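Local coordinates for bottromycin amidohydrolase (Streptomyces purpureus, PDB 6I5S), which probably hydrolyses a thiazoline-containing intermediate in bottromycin biosynthesis, acting as the pathway's gatekeeper amidohydrolase with a two-zinc centre, at residues Asp22-Leu28 and Val100-Val104; Thr286-Val292 and Ala456-Pro460; Arg133-Leu137 and Val424-Leu429. All coordinates share one frame; numbering follows the deposited sequence.

Contact 1 of 3, residues Asp22-Leu28 and Val100-Val104; sequences DPLVAAL and VSDLV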
ATOM      1  N   ASP A  22      17.706  11.326 -13.773  1.00 40.32           N
ATOM      2  CA  ASP A  22      17.696  10.033 -13.097  1.00 37.21           C
ATOM      3  C   ASP A  22      17.367   8.915 -14.095  1.00 42.10           C
ATOM      4  O   ASP A  22      16.464   9.062 -14.928  1.00 36.97           O
ATOM      5  CB  ASP A  22      16.681  10.062 -11.971  1.00 36.70           C
ATOM      6  CG  ASP A  22      16.675   8.771 -11.147  1.00 40.55           C
ATOM      7  OD1 ASP A  22      17.294   8.706 -10.075  1.00 40.30           O
ATOM      8  OD2 ASP A  22      16.027   7.807 -11.575  1.00 39.98           O
ATOM      9  N   PRO A  23      18.072   7.783 -14.045  1.00 38.80           N
ATOM     10  CA  PRO A  23      17.840   6.732 -15.056  1.00 38.32           C
ATOM     11  C   PRO A  23      16.489   6.064 -14.954  1.00 32.99           C
ATOM     12  O   PRO A  23      15.940   5.601 -15.971  1.00 35.80           O
ATOM     13  CB  PRO A  23      18.951   5.712 -14.765  1.00 40.37           C
ATOM     14  CG  PRO A  23      19.640   6.183 -13.548  1.00 46.67           C
ATOM     15  CD  PRO A  23      18.956   7.327 -12.965  1.00 42.39           C
ATOM     16  N   LEU A  24      15.977   5.920 -13.744  1.00 33.17           N
ATOM     17  CA  LEU A  24      14.655   5.337 -13.556  1.00 29.45           C
ATOM     18  C   LEU A  24      13.568   6.278 -14.057  1.00 26.60           C
ATOM     19  O   LEU A  24      12.592   5.829 -14.669  1.00 31.64           O
ATOM     20  CB  LEU A  24      14.440   4.984 -12.076  1.00 32.22           C
ATOM     21  CG  LEU A  24      15.177   3.754 -11.508  1.00 39.92           C
ATOM     22  CD1 LEU A  24      14.786   3.550 -10.022  1.00 35.67           C
ATOM     23  CD2 LEU A  24      14.779   2.584 -12.276  1.00 44.68           C
ATOM     24  N   VAL A  25      13.707   7.576 -13.788  1.00 31.82           N
ATOM     25  CA  VAL A  25      12.769   8.566 -14.335  1.00 28.28           C
ATOM     26  C   VAL A  25      12.779   8.522 -15.842  1.00 27.01           C
ATOM     27  O   VAL A  25      11.725   8.535 -16.507  1.00 34.83           O
ATOM     28  CB  VAL A  25      13.126   9.969 -13.824  1.00 30.24           C
ATOM     29  CG1 VAL A  25      12.214  11.030 -14.453  1.00 35.34           C
ATOM     30  CG2 VAL A  25      12.985  10.047 -12.325  1.00 32.88           C
ATOM     31  N   ALA A  26      13.978   8.483 -16.413  1.00 30.05           N
ATOM     32  CA  ALA A  26      14.088   8.414 -17.870  1.00 34.54           C
ATOM     33  C   ALA A  26      13.352   7.196 -18.423  1.00 31.71           C
ATOM     34  O   ALA A  26      12.667   7.287 -19.449  1.00 32.05           O
ATOM     35  CB  ALA A  26      15.564   8.380 -18.275  1.00 34.42           C
ATOM     36  N   ALA A  27      13.510   6.031 -17.768  1.00 33.70           N
ATOM     37  CA  ALA A  27      12.807   4.833 -18.222  1.00 32.20           C
ATOM     38  C   ALA A  27      11.294   5.011 -18.163  1.00 33.99           C
ATOM     39  O   ALA A  27      10.587   4.638 -19.118  1.00 36.29           O
ATOM     40  CB  ALA A  27      13.240   3.616 -17.423  1.00 31.38           C
ATOM     41  N   LEU A  28      10.777   5.599 -17.066  1.00 29.39           N
ATOM     42  CA  LEU A  28       9.332   5.761 -16.898  1.00 26.96           C
ATOM     43  C   LEU A  28       8.804   6.805 -17.893  1.00 29.81           C
ATOM     44  O   LEU A  28       7.700   6.658 -18.424  1.00 29.54           O
ATOM     45  CB  LEU A  28       8.991   6.152 -15.458  1.00 29.95           C
ATOM     46  CG  LEU A  28       9.412   5.171 -14.356  1.00 29.81           C
ATOM     47  CD1 LEU A  28       9.024   5.739 -13.064  1.00 30.39           C
ATOM     48  CD2 LEU A  28       8.685   3.889 -14.558  1.00 28.58           C
ATOM     49  N   VAL A 100      11.690   7.632  -6.671  1.00 28.39           N
ATOM     50  CA  VAL A 100      11.271   6.919  -7.877  1.00 25.78           C
ATOM     51  C   VAL A 100      11.548   5.417  -7.774  1.00 27.94           C
ATOM     52  O   VAL A 100      10.835   4.618  -8.390  1.00 27.88           O
ATOM     53  CB  VAL A 100      11.958   7.542  -9.108  1.00 29.05           C
ATOM     54  CG1 VAL A 100      13.459   7.412  -9.001  1.00 29.10           C
ATOM     55  CG2 VAL A 100      11.459   6.896 -10.385  1.00 32.04           C
ATOM     56  N   SER A 101      12.532   5.006  -6.968  1.00 25.32           N
ATOM     57  CA  SER A 101      12.745   3.578  -6.717  1.00 27.27           C
ATOM     58  C   SER A 101      11.482   2.915  -6.187  1.00 26.57           C
ATOM     59  O   SER A 101      11.139   1.796  -6.575  1.00 29.21           O
ATOM     60  CB  SER A 101      13.911   3.418  -5.750  1.00 38.97           C
ATOM     61  OG  SER A 101      14.050   2.064  -5.376  1.00 48.08           O
ATOM     62  N   ASP A 102      10.805   3.561  -5.235  1.00 29.21           N
ATOM     63  CA  ASP A 102       9.554   3.023  -4.710  1.00 27.89           C
ATOM     64  C   ASP A 102       8.492   2.907  -5.796  1.00 28.64           C
ATOM     65  O   ASP A 102       7.722   1.945  -5.814  1.00 27.85           O
ATOM     66  CB  ASP A 102       9.022   3.919  -3.588  1.00 24.68           C
ATOM     67  CG  ASP A 102      10.026   4.175  -2.489  1.00 34.19           C
ATOM     68  OD1 ASP A 102      10.968   3.377  -2.315  1.00 34.34           O
ATOM     69  OD2 ASP A 102       9.853   5.163  -1.712  1.00 32.27           O
ATOM     70  N   LEU A 103       8.377   3.921  -6.661  1.00 25.78           N
ATOM     71  CA  LEU A 103       7.355   3.901  -7.695  1.00 28.79           C
ATOM     72  C   LEU A 103       7.567   2.719  -8.637  1.00 26.71           C
ATOM     73  O   LEU A 103       6.616   2.017  -9.008  1.00 27.46           O
ATOM     74  CB  LEU A 103       7.379   5.238  -8.459  1.00 28.52           C
ATOM     75  CG  LEU A 103       6.966   6.509  -7.657  1.00 27.53           C
ATOM     76  CD1 LEU A 103       7.212   7.733  -8.504  1.00 32.55           C
ATOM     77  CD2 LEU A 103       5.521   6.422  -7.260  1.00 29.82           C
ATOM     78  N   VAL A 104       8.819   2.462  -9.006  1.00 27.80           N
ATOM     79  CA  VAL A 104       9.129   1.336  -9.884  1.00 28.11           C
ATOM     80  C   VAL A 104       8.858   0.009  -9.199  1.00 26.58           C
ATOM     81  O   VAL A 104       8.270  -0.896  -9.800  1.00 28.65           O
ATOM     82  CB  VAL A 104      10.585   1.438 -10.394  1.00 29.26           C
ATOM     83  CG1 VAL A 104      10.942   0.126 -11.140  1.00 27.70           C
ATOM     84  CG2 VAL A 104      10.775   2.676 -11.317  1.00 28.62           C
TER

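Contact 2 of 3, residues Thr286-Val292 and Ala456-Pro460; sequences TRPSRAV and ALDPP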
ATOM      1  N   THR A 286      10.712 -11.538   7.480  1.00 34.54           N
ATOM      2  CA  THR A 286      11.246 -10.235   7.068  1.00 32.59           C
ATOM      3  C   THR A 286      12.550 -10.404   6.304  1.00 30.21           C
ATOM      4  O   THR A 286      12.829  -9.631   5.366  1.00 32.02           O
ATOM      5  CB  THR A 286      11.440  -9.353   8.320  1.00 33.18           C
ATOM      6  OG1 THR A 286      10.183  -9.175   8.967  1.00 33.27           O
ATOM      7  CG2 THR A 286      12.020  -7.956   7.993  1.00 31.26           C
ATOM      8  N   ARG A 287      13.362 -11.363   6.744  1.00 33.55           N
ATOM      9  CA  ARG A 287      14.609 -11.760   6.105  1.00 36.15           C
ATOM     10  C   ARG A 287      15.543 -10.569   5.879  1.00 40.93           C
ATOM     11  O   ARG A 287      15.995 -10.320   4.763  1.00 42.03           O
ATOM     12  CB  ARG A 287      14.337 -12.499   4.801  1.00 39.64           C
ATOM     13  CG  ARG A 287      13.144 -13.472   4.918  1.00 40.79           C
ATOM     14  CD  ARG A 287      13.406 -14.830   4.477  1.00 46.26           C
ATOM     15  NE  ARG A 287      14.122 -14.909   3.223  1.00 69.58           N
ATOM     16  CZ  ARG A 287      15.339 -15.396   3.060  1.00 78.21           C
ATOM     17  NH1 ARG A 287      16.009 -15.907   4.092  1.00 82.16           N
ATOM     18  NH2 ARG A 287      15.875 -15.380   1.838  1.00 83.29           N
ATOM     19  N   PRO A 288      15.869  -9.831   6.933  1.00 40.50           N
ATOM     20  CA  PRO A 288      16.880  -8.792   6.773  1.00 34.56           C
ATOM     21  C   PRO A 288      18.181  -9.422   6.283  1.00 35.27           C
ATOM     22  O   PRO A 288      18.573 -10.503   6.715  1.00 42.40           O
ATOM     23  CB  PRO A 288      17.007  -8.192   8.175  1.00 39.03           C
ATOM     24  CG  PRO A 288      16.564  -9.257   9.066  1.00 32.87           C
ATOM     25  CD  PRO A 288      15.485  -9.994   8.343  1.00 39.71           C
ATOM     26  N   SER A 289      18.860  -8.724   5.384  1.00 37.51           N
ATOM     27  CA  SER A 289      20.077  -9.256   4.801  1.00 43.97           C
ATOM     28  C   SER A 289      20.888  -8.100   4.252  1.00 51.03           C
ATOM     29  O   SER A 289      20.376  -6.996   4.045  1.00 39.53           O
ATOM     30  CB  SER A 289      19.762 -10.260   3.686  1.00 51.31           C
ATOM     31  OG  SER A 289      19.030  -9.625   2.628  1.00 46.29           O
ATOM     32  N   ARG A 290      22.160  -8.385   3.990  1.00 47.52           N
ATOM     33  CA  ARG A 290      23.015  -7.422   3.301  1.00 49.76           C
ATOM     34  C   ARG A 290      22.461  -7.089   1.927  1.00 42.20           C
ATOM     35  O   ARG A 290      22.590  -5.955   1.462  1.00 41.05           O
ATOM     36  CB  ARG A 290      24.438  -7.974   3.173  1.00 50.53           C
ATOM     37  CG  ARG A 290      25.405  -7.106   2.369  1.00 87.48           C
ATOM     38  CD  ARG A 290      26.791  -7.769   2.204  1.00120.00           C
ATOM     39  NE  ARG A 290      27.414  -8.084   3.496  1.00134.58           N
ATOM     40  CZ  ARG A 290      27.555  -9.307   4.010  1.00118.63           C
ATOM     41  NH1 ARG A 290      27.137 -10.382   3.349  1.00105.21           N
ATOM     42  NH2 ARG A 290      28.132  -9.458   5.200  1.00111.62           N
ATOM     43  N   ALA A 291      21.843  -8.058   1.253  1.00 42.17           N
ATOM     44  CA  ALA A 291      21.346  -7.775  -0.090  1.00 43.29           C
ATOM     45  C   ALA A 291      20.195  -6.782  -0.040  1.00 38.76           C
ATOM     46  O   ALA A 291      20.150  -5.845  -0.838  1.00 39.43           O
ATOM     47  CB  ALA A 291      20.925  -9.079  -0.781  1.00 46.23           C
ATOM     48  N   VAL A 292      19.276  -6.932   0.938  1.00 39.88           N
ATOM     49  CA  VAL A 292      18.164  -5.992   1.019  1.00 37.07           C
ATOM     50  C   VAL A 292      18.657  -4.617   1.442  1.00 33.16           C
ATOM     51  O   VAL A 292      18.177  -3.599   0.944  1.00 35.55           O
ATOM     52  CB  VAL A 292      17.063  -6.511   1.956  1.00 38.21           C
ATOM     53  CG1 VAL A 292      15.954  -5.462   2.030  1.00 35.42           C
ATOM     54  CG2 VAL A 292      16.500  -7.758   1.442  1.00 46.78           C
ATOM     55  N   ALA A 456      10.488 -13.175  -6.540  1.00 31.53           N
ATOM     56  CA  ALA A 456      10.972 -13.505  -5.210  1.00 32.31           C
ATOM     57  C   ALA A 456      10.660 -12.329  -4.283  1.00 29.64           C
ATOM     58  O   ALA A 456      10.847 -11.159  -4.660  1.00 29.16           O
ATOM     59  CB  ALA A 456      12.471 -13.754  -5.242  1.00 33.34           C
ATOM     60  N   LEU A 457      10.200 -12.624  -3.086  1.00 30.41           N
ATOM     61  CA  LEU A 457       9.845 -11.522  -2.200  1.00 29.63           C
ATOM     62  C   LEU A 457      11.030 -11.030  -1.398  1.00 30.55           C
ATOM     63  O   LEU A 457      10.918  -9.999  -0.712  1.00 33.96           O
ATOM     64  CB  LEU A 457       8.717 -11.954  -1.257  1.00 30.00           C
ATOM     65  CG  LEU A 457       7.440 -12.396  -1.992  1.00 36.40           C
ATOM     66  CD1 LEU A 457       6.332 -12.702  -0.963  1.00 41.55           C
ATOM     67  CD2 LEU A 457       6.947 -11.403  -3.047  1.00 38.27           C
ATOM     68  N   ASP A 458      12.136 -11.778  -1.438  1.00 33.99           N
ATOM     69  CA  ASP A 458      13.370 -11.475  -0.751  1.00 34.57           C
ATOM     70  C   ASP A 458      14.484 -12.017  -1.624  1.00 38.14           C
ATOM     71  O   ASP A 458      14.298 -13.047  -2.275  1.00 40.95           O
ATOM     72  CB  ASP A 458      13.466 -12.168   0.610  1.00 41.66           C
ATOM     73  CG  ASP A 458      12.406 -11.707   1.562  1.00 41.79           C
ATOM     74  OD1 ASP A 458      12.583 -10.577   2.058  1.00 53.37           O
ATOM     75  OD2 ASP A 458      11.429 -12.464   1.786  1.00 41.16           O
ATOM     76  N   PRO A 459      15.650 -11.389  -1.626  1.00 36.86           N
ATOM     77  CA  PRO A 459      16.795 -11.953  -2.380  1.00 39.18           C
ATOM     78  C   PRO A 459      17.254 -13.275  -1.783  1.00 55.50           C
ATOM     79  O   PRO A 459      17.561 -13.345  -0.587  1.00 57.45           O
ATOM     80  CB  PRO A 459      17.867 -10.857  -2.274  1.00 48.35           C
ATOM     81  CG  PRO A 459      17.395  -9.889  -1.232  1.00 43.01           C
ATOM     82  CD  PRO A 459      15.931 -10.059  -1.066  1.00 36.90           C
ATOM     83  N   PRO A 460      17.257 -14.365  -2.576  1.00 67.30           N
ATOM     84  CA  PRO A 460      17.713 -15.669  -2.060  1.00 79.70           C
ATOM     85  C   PRO A 460      19.208 -15.727  -1.796  1.00 58.49           C
ATOM     86  O   PRO A 460      19.813 -14.687  -1.553  1.00 65.89           O
ATOM     87  CB  PRO A 460      17.333 -16.648  -3.179  1.00 67.46           C
ATOM     88  CG  PRO A 460      16.294 -15.911  -4.024  1.00 63.25           C
ATOM     89  CD  PRO A 460      16.686 -14.480  -3.936  1.00 66.46           C
TER

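Contact 3 of 3, residues Arg133-Leu137 and Val424-Leu429; sequences RHAVL and VDGVFL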
ATOM      1  N   ARG A 133       0.211  12.151 -18.278  1.00 26.27           N
ATOM      2  CA  ARG A 133       0.821  11.010 -18.990  1.00 29.45           C
ATOM      3  C   ARG A 133       2.251  11.287 -19.431  1.00 30.85           C
ATOM      4  O   ARG A 133       2.659  10.914 -20.536  1.00 29.82           O
ATOM      5  CB  ARG A 133      -0.061  10.602 -20.170  1.00 30.23           C
ATOM      6  CG  ARG A 133      -1.327   9.971 -19.667  1.00 30.61           C
ATOM      7  CD  ARG A 133      -2.317   9.686 -20.792  1.00 36.04           C
ATOM      8  NE  ARG A 133      -3.363   8.754 -20.337  1.00 36.99           N
ATOM      9  CZ  ARG A 133      -4.357   8.330 -21.111  1.00 41.18           C
ATOM     10  NH1 ARG A 133      -4.461   8.775 -22.366  1.00 38.58           N
ATOM     11  NH2 ARG A 133      -5.244   7.469 -20.650  1.00 38.43           N
ATOM     12  N   HIS A 134       3.023  11.954 -18.566  1.00 27.99           N
ATOM     13  CA  HIS A 134       4.431  12.244 -18.846  1.00 30.83           C
ATOM     14  C   HIS A 134       5.400  11.177 -18.364  1.00 28.48           C
ATOM     15  O   HIS A 134       6.562  11.186 -18.790  1.00 31.25           O
ATOM     16  CB  HIS A 134       4.836  13.571 -18.219  1.00 29.40           C
ATOM     17  CG  HIS A 134       4.234  14.752 -18.895  1.00 31.58           C
ATOM     18  ND1 HIS A 134       3.867  14.753 -20.229  1.00 36.13           N
ATOM     19  CD2 HIS A 134       3.913  15.975 -18.413  1.00 27.01           C
ATOM     20  CE1 HIS A 134       3.370  15.948 -20.547  1.00 30.60           C
ATOM     21  NE2 HIS A 134       3.397  16.707 -19.465  1.00 36.34           N
ATOM     22  N   ALA A 135       4.951  10.276 -17.481  1.00 28.22           N
ATOM     23  CA  ALA A 135       5.732   9.136 -17.037  1.00 30.24           C
ATOM     24  C   ALA A 135       4.751   8.068 -16.594  1.00 26.63           C
ATOM     25  O   ALA A 135       3.644   8.373 -16.137  1.00 28.54           O
ATOM     26  CB  ALA A 135       6.644   9.505 -15.865  1.00 26.72           C
ATOM     27  N   VAL A 136       5.173   6.813 -16.697  1.00 25.93           N
ATOM     28  CA  VAL A 136       4.370   5.699 -16.225  1.00 25.20           C
ATOM     29  C   VAL A 136       4.582   5.579 -14.727  1.00 28.40           C
ATOM     30  O   VAL A 136       5.713   5.339 -14.277  1.00 29.44           O
ATOM     31  CB  VAL A 136       4.779   4.408 -16.942  1.00 25.83           C
ATOM     32  CG1 VAL A 136       4.011   3.238 -16.413  1.00 32.20           C
ATOM     33  CG2 VAL A 136       4.444   4.538 -18.403  1.00 28.22           C
ATOM     34  N   LEU A 137       3.517   5.760 -13.951  1.00 25.90           N
ATOM     35  CA  LEU A 137       3.680   5.619 -12.506  1.00 26.91           C
ATOM     36  C   LEU A 137       2.330   5.265 -11.877  1.00 22.37           C
ATOM     37  O   LEU A 137       1.274   5.416 -12.506  1.00 25.02           O
ATOM     38  CB  LEU A 137       4.294   6.891 -11.899  1.00 40.03           C
ATOM     39  CG  LEU A 137       3.835   8.226 -12.414  1.00 46.19           C
ATOM     40  CD1 LEU A 137       2.364   8.282 -12.464  1.00 97.99           C
ATOM     41  CD2 LEU A 137       4.395   9.313 -11.532  1.00 45.99           C
ATOM     42  N   VAL A 424      -0.994  -0.033 -17.094  1.00 23.95           N
ATOM     43  CA  VAL A 424      -0.998   1.136 -16.222  1.00 24.89           C
ATOM     44  C   VAL A 424      -1.517   2.286 -17.047  1.00 28.74           C
ATOM     45  O   VAL A 424      -0.796   2.763 -17.940  1.00 29.60           O
ATOM     46  CB  VAL A 424       0.391   1.484 -15.679  1.00 29.13           C
ATOM     47  CG1 VAL A 424       0.278   2.611 -14.652  1.00 25.72           C
ATOM     48  CG2 VAL A 424       1.109   0.317 -15.164  1.00 38.66           C
ATOM     49  N   ASP A 425      -2.735   2.739 -16.758  1.00 28.34           N
ATOM     50  CA  ASP A 425      -3.367   3.839 -17.542  1.00 25.28           C
ATOM     51  C   ASP A 425      -3.188   3.549 -19.031  1.00 28.58           C
ATOM     52  O   ASP A 425      -2.866   4.443 -19.831  1.00 29.59           O
ATOM     53  CB  ASP A 425      -2.774   5.208 -17.159  1.00 29.19           C
ATOM     54  CG  ASP A 425      -3.574   6.381 -17.681  1.00 32.69           C
ATOM     55  OD1 ASP A 425      -4.763   6.209 -18.054  1.00 29.98           O
ATOM     56  OD2 ASP A 425      -3.019   7.521 -17.704  1.00 30.84           O
ATOM     57  N   GLY A 426      -3.384   2.285 -19.412  1.00 32.16           N
ATOM     58  CA  GLY A 426      -3.301   1.876 -20.833  1.00 30.55           C
ATOM     59  C   GLY A 426      -1.948   1.481 -21.384  1.00 28.95           C
ATOM     60  O   GLY A 426      -1.888   0.920 -22.499  1.00 32.28           O
ATOM     61  N   VAL A 427      -0.851   1.769 -20.694  1.00 28.51           N
ATOM     62  CA  VAL A 427       0.460   1.326 -21.172  1.00 31.89           C
ATOM     63  C   VAL A 427       0.664  -0.110 -20.710  1.00 35.60           C
ATOM     64  O   VAL A 427       0.573  -0.400 -19.512  1.00 29.78           O
ATOM     65  CB  VAL A 427       1.585   2.224 -20.638  1.00 32.96           C
ATOM     66  CG1 VAL A 427       2.938   1.636 -20.949  1.00 29.86           C
ATOM     67  CG2 VAL A 427       1.448   3.645 -21.161  1.00 29.20           C
ATOM     68  N   PHE A 428       0.988  -0.987 -21.634  1.00 29.49           N
ATOM     69  CA  PHE A 428       1.175  -2.401 -21.298  1.00 32.28           C
ATOM     70  C   PHE A 428       2.651  -2.680 -21.080  1.00 32.15           C
ATOM     71  O   PHE A 428       3.438  -2.675 -22.029  1.00 35.32           O
ATOM     72  CB  PHE A 428       0.643  -3.323 -22.389  1.00 29.52           C
ATOM     73  CG  PHE A 428       0.675  -4.804 -22.004  1.00 32.66           C
ATOM     74  CD1 PHE A 428      -0.141  -5.279 -20.987  1.00 36.58           C
ATOM     75  CD2 PHE A 428       1.498  -5.726 -22.673  1.00 38.91           C
ATOM     76  CE1 PHE A 428      -0.129  -6.615 -20.617  1.00 34.01           C
ATOM     77  CE2 PHE A 428       1.507  -7.070 -22.305  1.00 34.15           C
ATOM     78  CZ  PHE A 428       0.685  -7.526 -21.298  1.00 35.01           C
ATOM     79  N   LEU A 429       3.007  -2.985 -19.848  1.00 28.64           N
ATOM     80  CA  LEU A 429       4.347  -3.441 -19.483  1.00 28.37           C
ATOM     81  C   LEU A 429       4.339  -4.960 -19.539  1.00 33.16           C
ATOM     82  O   LEU A 429       3.724  -5.596 -18.669  1.00 32.93           O
ATOM     83  CB  LEU A 429       4.731  -2.978 -18.088  1.00 30.38           C
ATOM     84  CG  LEU A 429       4.549  -1.452 -17.786  1.00 32.11           C
ATOM     85  CD1 LEU A 429       4.777  -1.127 -16.348  1.00 28.30           C
ATOM     86  CD2 LEU A 429       5.491  -0.661 -18.716  1.00 33.85           C
TER

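Contact 1 of 3, residues Asp22-Leu28 and Val100-Val104
Asp22 OD2, which touches Val100 CG1 at 3.7 Å, is gripped by two backbone N-H groups of its own helix. Val25 N reaches it at 3.2 Å, nearly straight at 159° and on the lone pair pointing away from OD1, while Leu24 N adds a weak, bent bond to the same oxygen. This N-cap ties down the start of helix 23-31 and brings the carboxylate alongside the Val100 methyl. Beyond it the contact is apolar. The two branches of Val100 divide the work: CG1 meets Asp22 and Leu24 CB, whereas CG2, anti to the backbone N, lies against Leu28 CD1 at 3.8 Å and also touches Leu24 CB and Val25 CG2. One turn later Val104 CG2 fits against both methyls of Leu28, at 3.9 Å from CD1 and 4.0 Å from CD2. Leu24 splits its end, sending CD1 over the backbone of Ser101 (3.9 Å to its CA) and CD2 to Val104 CG2. The axes of the two short helical segments approach to 9.9 Å, their N-to-C directions 44° apart. Helix 431-444 borders the same packing, with Leu440 against Leu24 and Arg441 against Ser101 and Val104, so three helices meet here; in the chain, helix 100-108 lies between sheet strands 84-95 and 111-116.

Contact 2 of 3, residues Thr286-Val292 and Ala456-Pro460
The backbones of Arg287 and Asp458, and those of Ala291 and Pro459, come nearest at 7.0 and 6.6 Å between CA atoms, as the loop leading into helix 290-295 passes the last modelled residues without a hydrogen bond between them. Pro459 supplies the apolar half. Its CG rests on Ala291 CB at 3.6 Å, and its CD presses on Val292 CG2 at 3.5 Å, tighter than usual for two carbons, with the valine side chain crossing the proline at about a right angle. Val292 CG2 points there because it stands anti to its own carbonyl carbon. The first turn of this helix is capped by Ser289, whose OG accepts from Val292 N at 3.2 Å. On the polar side Arg287 bends at chi2 and chi3 and passes its aliphatic part obliquely across the Asp458 carboxylate, CG 3.7 Å from OD2. At 3.9 Å the NE-OD2 pair is a long salt bridge and not a hydrogen bond; the guanidinium stands nearly perpendicular (88°) to the carboxylate. The other oxygen, OD1, has a salt bridge with Lys362 of helix 358-369. Phe353 also packs on Val292, and Trp452 on Pro459. Chemically, Pro459 supplies the close apolar packing between the segments, while Arg287 probably contributes a diffuse electrostatic attraction and Lys362, the stronger polar partner, probably does more to stabilise the negative charge of Asp458.

Contact 3 of 3, residues Arg133-Leu137 and Val424-Leu429
Val136 points its two methyls into the apolar centre of the contact, against the beta hairpin of strands 421-424 and 427-430. CG1, anti to the backbone N, lies 4.1 Å from Val424 CB and touches Leu429 CD1 more loosely, at 4.4 Å, while CG2 meets Val427 CG1 at 4.1 Å. Leu31 and Leu107, from helices 23-31 and 100-108, also pack on Val136. Farther out, Val424 CG1 abuts the carbonyl oxygen of Leu137 at 3.7 Å. The hairpin closes in a type I' turn from Val424 to Val427; at Gly426 a CB would be jammed against the carbonyl oxygen of Asp425, which calls for glycine. At the polar edge Arg133, just after helix 121-132, whose end it closes in a Schellman motif, extends its chain to Asp425 in that turn. It grips the carboxylate side-on: NE bonds OD2 at 2.9 Å and NH2 bonds OD1 at 2.9 Å, both nearly straight (N-H...O 168-169°). Both oxygens lie near the guanidinium plane, but the nitrogens approach from above the carboxylate plane, and the two groups are tilted 52° apart. NH1 has a second acid, Asp63. Two straight bonds thus restrict rotation of both charged groups, and the guanidinium would probably favour the ionised form of the buried Asp425 carboxylate.

In the fold
Contacts 1 and 3 are neighbours, their centres 13 Å apart on the same side of the chain's centre, and they touch where Leu28 O probably accepts a hydrogen bond from Val136 N. Helices 23-31 and 100-108 serve both, so the N-terminal helix is tied to the loop before strand 139-142 and to the hairpin of strands 421-424 and 427-430. Contact 2 stands apart, about 21 Å from contact 1 and 28 Å from contact 3 between centres. Along the chain contact 1 closes before the others open, whereas contacts 2 and 3 alternate. Contact 1 joins the N-terminal helix, and contact 2 the last modelled residues, to parts distant in sequence.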